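Local coordinates for protein chitinase (PDB 5VG0) that probably takes part in chitin breakdown, this chain being its lytic polysaccharide monooxygenase domain, which holds copper in a histidine brace, at residues 72-77 / 122-127. Sequence-based numbering, arbitrary orientation.
Sequences WKLTAP and ARWNVS
W124 turns an edge of its indole toward the face of W72, the planes 69° apart and the W124 five-membered ring centred 5.8 Å from the six-membered ring of W72, an edge-to-face aromatic pair. Apolar contacts surround this pair. L74 lays CD2 over one face of the W124 six-membered ring as a CH-pi contact, 4.2 Å from its centroid. W72 CH2 rests on W124 CB at 3.8 Å. W72 CZ2 meets the methyl CB of A122 at 3.7 Å. In W124, CG anti to the backbone N (chi1 170°) sends the indole across the gap between the sheets, and its six-membered ring reaches L74 and A76. Strands 68-74 and 118-126 belong to the two facing sheets of the immunoglobulin-like beta-sandwich of LPMOs, and no hydrogen bond joins the two segments; their side chains meet in the buried interior. The carbonyl O of A76 also reaches the edge of the W124 ring, in its plane, 3.5 Å from W124 CH2; the side chain of A76 lies about 4 Å from the copper ion held by H1 and H78. W124 NE1 hydrogen-bonds to T80 OG1. Cutting W124 back to an alanine would probably leave L74 and the face of W72 without their aromatic partner and T80 OG1 without the indole N-H. At the other indole, W72 NE1 hydrogen-bonds to Y85 OH.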
loop_
_atom_site.group_PDB
_atom_site.type_symbol
_atom_site.label_atom_id
_atom_site.label_comp_id
_atom_site.label_asym_id
_atom_site.label_seq_id
_atom_site.Cartn_x
_atom_site.Cartn_y
_atom_site.Cartn_z
ATOM N N TRP A 72 0.799 -7.000 -5.550
ATOM C CA TRP A 72 -0.327 -6.143 -5.880
ATOM C C TRP A 72 -1.353 -6.883 -6.722
ATOM O O TRP A 72 -1.013 -7.721 -7.561
ATOM C CB TRP A 72 0.137 -4.970 -6.736
ATOM C CG TRP A 72 0.970 -3.914 -6.082
ATOM C CD1 TRP A 72 2.302 -3.953 -5.814
ATOM C CD2 TRP A 72 0.508 -2.632 -5.647
ATOM N NE1 TRP A 72 2.695 -2.772 -5.236
ATOM C CE2 TRP A 72 1.610 -1.943 -5.122
ATOM C CE3 TRP A 72 -0.739 -2.004 -5.654
ATOM C CZ2 TRP A 72 1.513 -0.651 -4.608
ATOM C CZ3 TRP A 72 -0.841 -0.720 -5.142
ATOM C CH2 TRP A 72 0.283 -0.058 -4.631
ATOM N N LYS A 73 -2.613 -6.518 -6.526
ATOM C CA LYS A 73 -3.702 -6.835 -7.439
ATOM C C LYS A 73 -4.186 -5.521 -8.021
ATOM O O LYS A 73 -4.606 -4.632 -7.280
ATOM C CB LYS A 73 -4.843 -7.519 -6.693
ATOM C CG LYS A 73 -6.036 -7.806 -7.571
ATOM C CD LYS A 73 -7.084 -8.602 -6.826
ATOM C CE LYS A 73 -8.237 -8.993 -7.729
ATOM N NZ LYS A 73 -9.240 -9.796 -6.994
ATOM N N LEU A 74 -4.101 -5.387 -9.338
ATOM C CA LEU A 74 -4.542 -4.177 -10.011
ATOM C C LEU A 74 -5.829 -4.473 -10.751
ATOM O O LEU A 74 -5.885 -5.405 -11.546
ATOM C CB LEU A 74 -3.490 -3.671 -10.992
ATOM C CG LEU A 74 -2.074 -3.537 -10.444
ATOM C CD1 LEU A 74 -1.188 -2.906 -11.526
ATOM C CD2 LEU A 74 -2.000 -2.735 -9.157
ATOM N N THR A 75 -6.860 -3.696 -10.492
ATOM C CA THR A 75 -8.089 -3.831 -11.261
ATOM C C THR A 75 -8.063 -2.995 -12.522
ATOM O O THR A 75 -8.749 -3.331 -13.483
ATOM C CB THR A 75 -9.313 -3.495 -10.399
ATOM O OG1 THR A 75 -9.181 -2.188 -9.848
ATOM C CG2 THR A 75 -9.455 -4.490 -9.264
ATOM N N ALA A 76 -7.261 -1.940 -12.553
ATOM C CA ALA A 76 -7.137 -1.103 -13.737
ATOM C C ALA A 76 -5.662 -0.757 -13.807
ATOM O O ALA A 76 -5.191 0.102 -13.045
ATOM C CB ALA A 76 -8.007 0.141 -13.611
ATOM N N PRO A 77 -4.904 -1.408 -14.676
ATOM C CA PRO A 77 -3.436 -1.251 -14.691
ATOM C C PRO A 77 -2.968 -0.024 -15.472
ATOM O O PRO A 77 -2.513 -0.073 -16.618
ATOM C CB PRO A 77 -2.977 -2.549 -15.353
ATOM C CG PRO A 77 -4.072 -2.877 -16.285
ATOM C CD PRO A 77 -5.342 -2.434 -15.627
ATOM N N ALA A 122 3.416 1.883 0.401
ATOM C CA ALA A 122 3.606 1.704 -1.026
ATOM C C ALA A 122 2.818 2.790 -1.730
ATOM O O ALA A 122 1.618 2.920 -1.520
ATOM C CB ALA A 122 3.146 0.321 -1.460
ATOM N N ARG A 123 3.504 3.558 -2.566
ATOM C CA ARG A 123 2.917 4.648 -3.328
ATOM C C ARG A 123 3.075 4.313 -4.805
ATOM O O ARG A 123 4.197 4.217 -5.304
ATOM C CB ARG A 123 3.615 5.948 -2.954
ATOM C CG ARG A 123 2.996 7.179 -3.505
ATOM C CD ARG A 123 3.519 8.406 -2.749
ATOM N NE ARG A 123 4.854 8.781 -3.180
ATOM C CZ ARG A 123 5.497 9.866 -2.766
ATOM N NH1 ARG A 123 4.971 10.658 -1.844
ATOM N NH2 ARG A 123 6.679 10.164 -3.276
ATOM N N TRP A 124 1.957 4.125 -5.475
ATOM C CA TRP A 124 1.915 3.787 -6.898
ATOM C C TRP A 124 1.609 5.064 -7.670
ATOM O O TRP A 124 0.499 5.592 -7.585
ATOM C CB TRP A 124 0.820 2.745 -7.132
ATOM C CG TRP A 124 0.503 2.466 -8.566
ATOM C CD1 TRP A 124 1.288 2.678 -9.650
ATOM C CD2 TRP A 124 -0.715 1.895 -9.055
ATOM N NE1 TRP A 124 0.631 2.289 -10.786
ATOM C CE2 TRP A 124 -0.601 1.800 -10.448
ATOM C CE3 TRP A 124 -1.886 1.452 -8.451
ATOM C CZ2 TRP A 124 -1.616 1.280 -11.251
ATOM C CZ3 TRP A 124 -2.891 0.937 -9.251
ATOM C CH2 TRP A 124 -2.751 0.857 -10.632
ATOM N N ASN A 125 2.589 5.568 -8.416
ATOM C CA ASN A 125 2.441 6.816 -9.153
ATOM C C ASN A 125 1.981 6.545 -10.582
ATOM O O ASN A 125 2.627 5.808 -11.332
ATOM C CB ASN A 125 3.769 7.561 -9.159
ATOM C CG ASN A 125 4.197 7.975 -7.786
ATOM O OD1 ASN A 125 3.486 8.688 -7.090
ATOM N ND2 ASN A 125 5.344 7.518 -7.380
ATOM N N VAL A 126 0.880 7.154 -10.964
ATOM C CA VAL A 126 0.315 6.992 -12.296
ATOM C C VAL A 126 0.971 8.009 -13.230
ATOM O O VAL A 126 1.103 9.183 -12.888
ATOM C CB VAL A 126 -1.211 7.174 -12.233
ATOM C CG1 VAL A 126 -1.828 7.134 -13.622
ATOM C CG2 VAL A 126 -1.814 6.088 -11.316
ATOM N N SER A 127 1.396 7.573 -14.415
ATOM C CA SER A 127 2.250 8.416 -15.247
ATOM C C SER A 127 1.503 9.496 -16.005
ATOM O O SER A 127 2.128 10.473 -16.422
ATOM C CB SER A 127 3.054 7.571 -16.219
ATOM O OG SER A 127 2.206 6.932 -17.115
#